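Local coordinates for hypothetical protein Atu2327 (Agrobacterium tumefaciens, PDB 2O8I) that is of unknown function but probably decarboxylates 2-oxo-4-hydroxy-4-carboxy-5-ureidoimidazoline, an unstable intermediate of urate breakdown, at residues A[18-23]-A[57-62]; A[8-13]-A[33-38]. One frame throughout, in Å; residues are numbered along the deposited sequence.

In the fold
Both contacts join parts of one all-helical fold, and their segments alternate along the chain: 8-13, 18-23, 33-38, then 57-62. Contact 1 is the more interior, its centre about 10 Å from the centre of the chain against about 15 Å for contact 2. It is buried, though Phe20 is partly exposed, and gathers a serine and a phenylalanine round a buried valine. Contact 2 is partly buried and edges onto the subunit interface, laying a leucine against one buried ring and one arginine that also meets the second subunit. The two contacts touch directly, Ala22 of helix 19-27 packing on Val8, Phe11 and Gly12. Helix 37-50 lies beside both, starting inside contact 2 and sending Phe48 to contact 1.

Contact 1 (A[18-23]-A[57-62]); sequences SPFIAE and LGVLRA
Apolar packing between Phe20 and Val59 gives the contact its hydrophobic part. The methyl CG2 of Val59 sits at the edge of the Phe20 ring, near its plane, 4.1 Å from CZ and equally close to CE1. Phe20 CG lies between the backbone N and the carbonyl carbon (chi1 80°), which swings the ring toward helix 53-62 although its first side-chain bond does not aim there. Ile21 CG1 lies over one ring face, offset toward the rim. Valine suits this place because it is compact and beta-branched: one methyl, CG2, set anti to the carbonyl carbon, can meet both the Ser18 hydroxyl and the Phe20 ring edge.

The second kind of contact is van der Waals packing of a polar group on a methyl: Ser18 OG approaches Val59 CG2 at 3.7 Å. This buried hydroxyl has its polar partner elsewhere, in a hydrogen bond with the carbonyl O of Glu16, so a small serine can stand against an apolar neighbour. Phe48 of helix 37-50 packs on both Ile21 and Val59.

The arrangement is a small helix-to-helix packing site, the start of helix 19-27 against a valine of helix 53-62, in the all-helical OHCU decarboxylase fold.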
ATOM      1  N   SER A  18      11.205  -1.854  -0.872  1.00 40.04           N
ATOM      2  CA  SER A  18      12.521  -2.407  -1.223  1.00 39.88           C
ATOM      3  C   SER A  18      13.369  -1.550  -2.237  1.00 40.18           C
ATOM      4  O   SER A  18      13.777  -2.030  -3.323  1.00 38.83           O
ATOM      5  CB  SER A  18      12.329  -3.859  -1.630  1.00 39.48           C
ATOM      6  OG  SER A  18      11.560  -4.494  -0.627  1.00 38.22           O
ATOM      7  N   PRO A  19      13.633  -0.260  -1.868  1.00 40.02           N
ATOM      8  CA  PRO A  19      14.369   0.613  -2.771  1.00 39.77           C
ATOM      9  C   PRO A  19      15.724   0.034  -3.163  1.00 39.44           C
ATOM     10  O   PRO A  19      16.173   0.302  -4.266  1.00 40.35           O
ATOM     11  CB  PRO A  19      14.504   1.937  -1.979  1.00 39.99           C
ATOM     12  CG  PRO A  19      14.256   1.578  -0.547  1.00 37.95           C
ATOM     13  CD  PRO A  19      13.294   0.437  -0.606  1.00 39.70           C
ATOM     14  N   PHE A  20      16.348  -0.801  -2.329  1.00 39.02           N
ATOM     15  CA  PHE A  20      17.663  -1.385  -2.702  1.00 38.11           C
ATOM     16  C   PHE A  20      17.602  -2.130  -4.037  1.00 37.92           C
ATOM     17  O   PHE A  20      18.598  -2.143  -4.782  1.00 38.56           O
ATOM     18  CB  PHE A  20      18.245  -2.274  -1.598  1.00 38.25           C
ATOM     19  CG  PHE A  20      17.651  -3.661  -1.554  1.00 39.13           C
ATOM     20  CD1 PHE A  20      16.457  -3.912  -0.855  1.00 41.20           C
ATOM     21  CD2 PHE A  20      18.260  -4.707  -2.217  1.00 37.99           C
ATOM     22  CE1 PHE A  20      15.884  -5.223  -0.833  1.00 40.56           C
ATOM     23  CE2 PHE A  20      17.697  -5.992  -2.212  1.00 39.31           C
ATOM     24  CZ  PHE A  20      16.513  -6.251  -1.530  1.00 38.44           C
ATOM     25  N   ILE A  21      16.457  -2.751  -4.349  1.00 37.56           N
ATOM     26  CA  ILE A  21      16.260  -3.404  -5.665  1.00 37.33           C
ATOM     27  C   ILE A  21      16.526  -2.391  -6.782  1.00 38.31           C
ATOM     28  O   ILE A  21      17.272  -2.686  -7.733  1.00 38.38           O
ATOM     29  CB  ILE A  21      14.854  -4.030  -5.832  1.00 37.08           C
ATOM     30  CG1 ILE A  21      14.635  -5.152  -4.823  1.00 36.84           C
ATOM     31  CG2 ILE A  21      14.658  -4.616  -7.217  1.00 35.68           C
ATOM     32  CD1 ILE A  21      15.440  -6.391  -5.122  1.00 39.56           C
ATOM     33  N   ALA A  22      15.967  -1.181  -6.627  1.00 38.79           N
ATOM     34  CA  ALA A  22      16.043  -0.146  -7.647  1.00 38.78           C
ATOM     35  C   ALA A  22      17.417   0.492  -7.658  1.00 39.57           C
ATOM     36  O   ALA A  22      17.895   0.815  -8.734  1.00 40.89           O
ATOM     37  CB  ALA A  22      14.953   0.899  -7.447  1.00 37.62           C
ATOM     38  N   GLU A  23      18.039   0.690  -6.486  1.00 39.78           N
ATOM     39  CA  GLU A  23      19.417   1.219  -6.380  1.00 40.68           C
ATOM     40  C   GLU A  23      20.388   0.327  -7.172  1.00 40.35           C
ATOM     41  O   GLU A  23      21.137   0.804  -8.032  1.00 41.60           O
ATOM     42  CB  GLU A  23      19.923   1.204  -4.940  1.00 41.74           C
ATOM     43  CG  GLU A  23      19.080   1.866  -3.890  1.00 44.43           C
ATOM     44  CD  GLU A  23      19.503   3.287  -3.665  1.00 52.98           C
ATOM     45  OE1 GLU A  23      20.575   3.684  -4.230  1.00 56.54           O
ATOM     46  OE2 GLU A  23      18.768   4.025  -2.937  1.00 56.90           O
ATOM     47  N   LEU A  57      13.824 -12.742   1.573  1.00 41.49           N
ATOM     48  CA  LEU A  57      12.894 -12.965   2.688  1.00 41.39           C
ATOM     49  C   LEU A  57      12.377 -11.630   3.242  1.00 41.09           C
ATOM     50  O   LEU A  57      11.176 -11.513   3.599  1.00 40.92           O
ATOM     51  CB  LEU A  57      13.523 -13.809   3.795  1.00 40.56           C
ATOM     52  CG  LEU A  57      12.581 -14.159   4.955  1.00 42.27           C
ATOM     53  CD1 LEU A  57      11.445 -15.081   4.487  1.00 40.47           C
ATOM     54  CD2 LEU A  57      13.351 -14.812   6.122  1.00 42.31           C
ATOM     55  N   GLY A  58      13.267 -10.627   3.283  1.00 40.39           N
ATOM     56  CA  GLY A  58      12.886  -9.258   3.664  1.00 39.92           C
ATOM     57  C   GLY A  58      11.840  -8.646   2.729  1.00 40.08           C
ATOM     58  O   GLY A  58      10.955  -7.904   3.155  1.00 40.17           O
ATOM     59  N   VAL A  59      11.917  -8.975   1.447  1.00 40.39           N
ATOM     60  CA  VAL A  59      11.001  -8.398   0.472  1.00 40.24           C
ATOM     61  C   VAL A  59       9.637  -8.987   0.705  1.00 40.85           C
ATOM     62  O   VAL A  59       8.643  -8.267   0.676  1.00 41.83           O
ATOM     63  CB  VAL A  59      11.465  -8.678  -0.979  1.00 40.44           C
ATOM     64  CG1 VAL A  59      10.379  -8.372  -1.989  1.00 37.44           C
ATOM     65  CG2 VAL A  59      12.787  -7.930  -1.291  1.00 39.65           C
ATOM     66  N   LEU A  60       9.586 -10.292   0.951  1.00 40.98           N
ATOM     67  CA  LEU A  60       8.309 -10.978   1.186  1.00 41.20           C
ATOM     68  C   LEU A  60       7.632 -10.400   2.400  1.00 41.56           C
ATOM     69  O   LEU A  60       6.436 -10.141   2.394  1.00 41.84           O
ATOM     70  CB  LEU A  60       8.548 -12.459   1.415  1.00 41.08           C
ATOM     71  CG  LEU A  60       8.451 -13.452   0.250  1.00 41.69           C
ATOM     72  CD1 LEU A  60       8.777 -12.888  -1.084  1.00 37.80           C
ATOM     73  CD2 LEU A  60       9.311 -14.653   0.536  1.00 40.66           C
ATOM     74  N   ARG A  61       8.421 -10.199   3.448  1.00 41.76           N
ATOM     75  CA  ARG A  61       7.892  -9.727   4.695  1.00 42.28           C
ATOM     76  C   ARG A  61       7.417  -8.289   4.627  1.00 42.09           C
ATOM     77  O   ARG A  61       6.572  -7.906   5.398  1.00 42.36           O
ATOM     78  CB  ARG A  61       8.939  -9.897   5.796  1.00 42.65           C
ATOM     79  CG  ARG A  61       9.174 -11.348   6.152  1.00 44.01           C
ATOM     80  CD  ARG A  61      10.090 -11.481   7.326  1.00 43.58           C
ATOM     81  NE  ARG A  61       9.955 -12.808   7.928  1.00 46.74           N
ATOM     82  CZ  ARG A  61      10.908 -13.423   8.637  1.00 45.46           C
ATOM     83  NH1 ARG A  61      12.071 -12.829   8.817  1.00 42.38           N
ATOM     84  NH2 ARG A  61      10.696 -14.641   9.143  1.00 43.22           N
ATOM     85  N   ALA A  62       7.959  -7.494   3.714  1.00 42.41           N
ATOM     86  CA  ALA A  62       7.571  -6.075   3.607  1.00 42.56           C
ATOM     87  C   ALA A  62       6.308  -5.919   2.755  1.00 42.83           C
ATOM     88  O   ALA A  62       5.625  -4.898   2.824  1.00 42.93           O
ATOM     89  CB  ALA A  62       8.720  -5.238   3.015  1.00 41.82           C
TER

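Contact 2 (A[8-13]-A[33-38]); sequences VARFGG and LELTAK
Leu35 meets two side chains of segment 8-13 through its two methyls, one for each. Its CD2 lies 4.1 Å from CZ of Phe11, an apolar contact made at an oblique slant to the ring. The other branch, CD1, comes within 3.8 Å of NH2 of Arg10, again obliquely to the flat guanidinium, and the two side chains cross at about a right angle. A forked leucine suits this place, since it can serve an aromatic ring and the end of an arginine chain at once.

Arg10 and Phe11, consecutive in sequence, also pack on each other. The arginine CG stands over the centre of one ring face, 3.7 Å above the plane, while bends at chi2 and chi3 carry the guanidinium on to Leu35. A long, weak ion pair joins its NE to Glu6, one helical turn earlier. Phe11 is a buried ring that meets Phe7 edge to face.

In segment 33-38, Leu35 is the centre of an inverse gamma turn, with a weak hydrogen bond from Thr36 N to Glu34 O (2.9 Å), which probably helps to hold its side chain toward segment 8-13. Thr36 is the N-cap of helix 37-50, its OG1 hydrogen-bonded to the backbone N of Ala39; a threonine hydroxyl is well suited to take up an N-H at the start of a helix.

The contact thus joins the C-terminal part of helix 4-11 to the approach to helix 37-50. Val40 and Leu44 of that helix pack on Phe11, as does Leu158 of helix 139-161, which also touches Ala37. Helix 4-11 lies at the subunit interface, with Phe11 turned into the helical core and Ala9 and Arg10 meeting Thr101 and Ala98 of the second subunit, respectively.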
ATOM      1  N   VAL A   8      15.121   5.691  -8.677  1.00 28.05           N
ATOM      2  CA  VAL A   8      14.826   5.003  -7.450  1.00 28.60           C
ATOM      3  C   VAL A   8      13.506   5.512  -6.946  1.00 29.92           C
ATOM      4  O   VAL A   8      12.770   4.787  -6.294  1.00 31.07           O
ATOM      5  CB  VAL A   8      15.959   5.223  -6.417  1.00 29.71           C
ATOM      6  CG1 VAL A   8      15.540   4.794  -5.012  1.00 27.39           C
ATOM      7  CG2 VAL A   8      17.225   4.464  -6.896  1.00 28.12           C
ATOM      8  N   ALA A   9      13.152   6.735  -7.315  1.00 29.87           N
ATOM      9  CA  ALA A   9      11.975   7.297  -6.779  1.00 29.34           C
ATOM     10  C   ALA A   9      10.624   6.808  -7.306  1.00 30.85           C
ATOM     11  O   ALA A   9       9.888   6.207  -6.552  1.00 32.60           O
ATOM     12  CB  ALA A   9      12.025   8.804  -6.823  1.00 28.31           C
ATOM     13  N   ARG A  10      10.245   6.930  -8.570  1.00 31.55           N
ATOM     14  CA  ARG A  10      10.204   5.946  -9.608  1.00 29.86           C
ATOM     15  C   ARG A  10       9.878   4.492  -9.404  1.00 29.35           C
ATOM     16  O   ARG A  10       8.710   4.110  -9.504  1.00 27.84           O
ATOM     17  CB  ARG A  10      10.923   6.265 -10.879  1.00 31.94           C
ATOM     18  CG  ARG A  10       9.932   6.383 -11.977  1.00 30.81           C
ATOM     19  CD  ARG A  10       9.870   7.744 -12.385  1.00 28.50           C
ATOM     20  NE  ARG A  10      10.417   8.017 -13.711  1.00 33.25           N
ATOM     21  CZ  ARG A  10       9.913   7.713 -14.938  1.00 32.61           C
ATOM     22  NH1 ARG A  10       8.840   6.939 -15.138  1.00 29.08           N
ATOM     23  NH2 ARG A  10      10.558   8.195 -16.013  1.00 28.71           N
ATOM     24  N   PHE A  11      10.910   3.686  -9.156  1.00 28.10           N
ATOM     25  CA  PHE A  11      10.758   2.267  -9.236  1.00 27.76           C
ATOM     26  C   PHE A  11      11.173   1.651  -7.902  1.00 29.05           C
ATOM     27  O   PHE A  11      11.130   0.435  -7.737  1.00 29.42           O
ATOM     28  CB  PHE A  11      11.571   1.699 -10.394  1.00 28.15           C
ATOM     29  CG  PHE A  11      11.302   2.361 -11.740  1.00 28.07           C
ATOM     30  CD1 PHE A  11      10.043   2.308 -12.329  1.00 28.23           C
ATOM     31  CD2 PHE A  11      12.321   3.016 -12.421  1.00 25.79           C
ATOM     32  CE1 PHE A  11       9.807   2.920 -13.596  1.00 28.95           C
ATOM     33  CE2 PHE A  11      12.102   3.630 -13.665  1.00 26.89           C
ATOM     34  CZ  PHE A  11      10.841   3.570 -14.260  1.00 28.59           C
ATOM     35  N   GLY A  12      11.556   2.487  -6.936  1.00 29.67           N
ATOM     36  CA  GLY A  12      11.851   2.020  -5.587  1.00 31.44           C
ATOM     37  C   GLY A  12      10.740   1.231  -4.890  1.00 33.33           C
ATOM     38  O   GLY A  12      11.047   0.340  -4.103  1.00 33.46           O
ATOM     39  N   GLY A  13       9.463   1.563  -5.177  1.00 34.15           N
ATOM     40  CA  GLY A  13       8.313   0.919  -4.571  1.00 34.01           C
ATOM     41  C   GLY A  13       7.763  -0.282  -5.329  1.00 34.90           C
ATOM     42  O   GLY A  13       6.796  -0.901  -4.888  1.00 35.79           O
ATOM     43  N   LEU A  33      18.109   1.646 -19.859  1.00 27.37           N
ATOM     44  CA  LEU A  33      16.912   0.856 -20.191  1.00 27.42           C
ATOM     45  C   LEU A  33      15.934   1.669 -21.021  1.00 27.04           C
ATOM     46  O   LEU A  33      15.781   2.854 -20.807  1.00 26.99           O
ATOM     47  CB  LEU A  33      16.200   0.367 -18.917  1.00 27.92           C
ATOM     48  CG  LEU A  33      16.967  -0.621 -18.011  1.00 27.64           C
ATOM     49  CD1 LEU A  33      16.202  -0.903 -16.793  1.00 25.44           C
ATOM     50  CD2 LEU A  33      17.246  -1.937 -18.749  1.00 28.50           C
ATOM     51  N   GLU A  34      15.308   1.026 -21.992  1.00 26.75           N
ATOM     52  CA  GLU A  34      14.051   1.490 -22.551  1.00 26.57           C
ATOM     53  C   GLU A  34      13.020   1.522 -21.380  1.00 25.86           C
ATOM     54  O   GLU A  34      12.928   0.566 -20.552  1.00 23.80           O
ATOM     55  CB  GLU A  34      13.592   0.474 -23.587  1.00 27.42           C
ATOM     56  CG  GLU A  34      14.122   0.660 -24.980  1.00 31.09           C
ATOM     57  CD  GLU A  34      13.114   1.410 -25.839  1.00 37.13           C
ATOM     58  OE1 GLU A  34      11.939   0.936 -25.987  1.00 36.68           O
ATOM     59  OE2 GLU A  34      13.503   2.489 -26.345  1.00 38.45           O
ATOM     60  N   LEU A  35      12.254   2.608 -21.286  1.00 24.86           N
ATOM     61  CA  LEU A  35      11.312   2.683 -20.182  1.00 24.30           C
ATOM     62  C   LEU A  35       9.991   2.011 -20.578  1.00 24.31           C
ATOM     63  O   LEU A  35       9.003   2.668 -20.968  1.00 24.18           O
ATOM     64  CB  LEU A  35      11.132   4.115 -19.687  1.00 24.45           C
ATOM     65  CG  LEU A  35      12.356   4.754 -19.043  1.00 22.90           C
ATOM     66  CD1 LEU A  35      12.092   6.208 -18.808  1.00 22.72           C
ATOM     67  CD2 LEU A  35      12.775   4.052 -17.798  1.00 20.04           C
ATOM     68  N   THR A  36      10.027   0.687 -20.515  1.00 23.78           N
ATOM     69  CA  THR A  36       8.893  -0.145 -20.801  1.00 24.17           C
ATOM     70  C   THR A  36       8.766  -1.074 -19.621  1.00 25.05           C
ATOM     71  O   THR A  36       9.751  -1.332 -18.929  1.00 25.20           O
ATOM     72  CB  THR A  36       9.055  -0.991 -22.110  1.00 23.78           C
ATOM     73  OG1 THR A  36      10.091  -1.962 -21.938  1.00 23.56           O
ATOM     74  CG2 THR A  36       9.331  -0.129 -23.294  1.00 21.10           C
ATOM     75  N   ALA A  37       7.561  -1.578 -19.390  1.00 25.94           N
ATOM     76  CA  ALA A  37       7.372  -2.552 -18.349  1.00 27.30           C
ATOM     77  C   ALA A  37       8.268  -3.760 -18.564  1.00 28.92           C
ATOM     78  O   ALA A  37       8.885  -4.170 -17.616  1.00 30.38           O
ATOM     79  CB  ALA A  37       5.929  -2.968 -18.256  1.00 27.66           C
ATOM     80  N   LYS A  38       8.376  -4.313 -19.785  1.00 30.28           N
ATOM     81  CA  LYS A  38       9.261  -5.470 -20.042  1.00 32.30           C
ATOM     82  C   LYS A  38      10.697  -5.217 -19.636  1.00 31.07           C
ATOM     83  O   LYS A  38      11.264  -5.988 -18.840  1.00 30.93           O
ATOM     84  CB  LYS A  38       9.222  -5.908 -21.500  1.00 32.40           C
ATOM     85  CG  LYS A  38       8.133  -6.973 -21.768  1.00 37.41           C
ATOM     86  CD  LYS A  38       8.258  -7.617 -23.225  1.00 38.30           C
ATOM     87  CE  LYS A  38       9.495  -8.635 -23.384  1.00 44.48           C
ATOM     88  NZ  LYS A  38      10.796  -7.972 -23.845  1.00 45.10           N
TER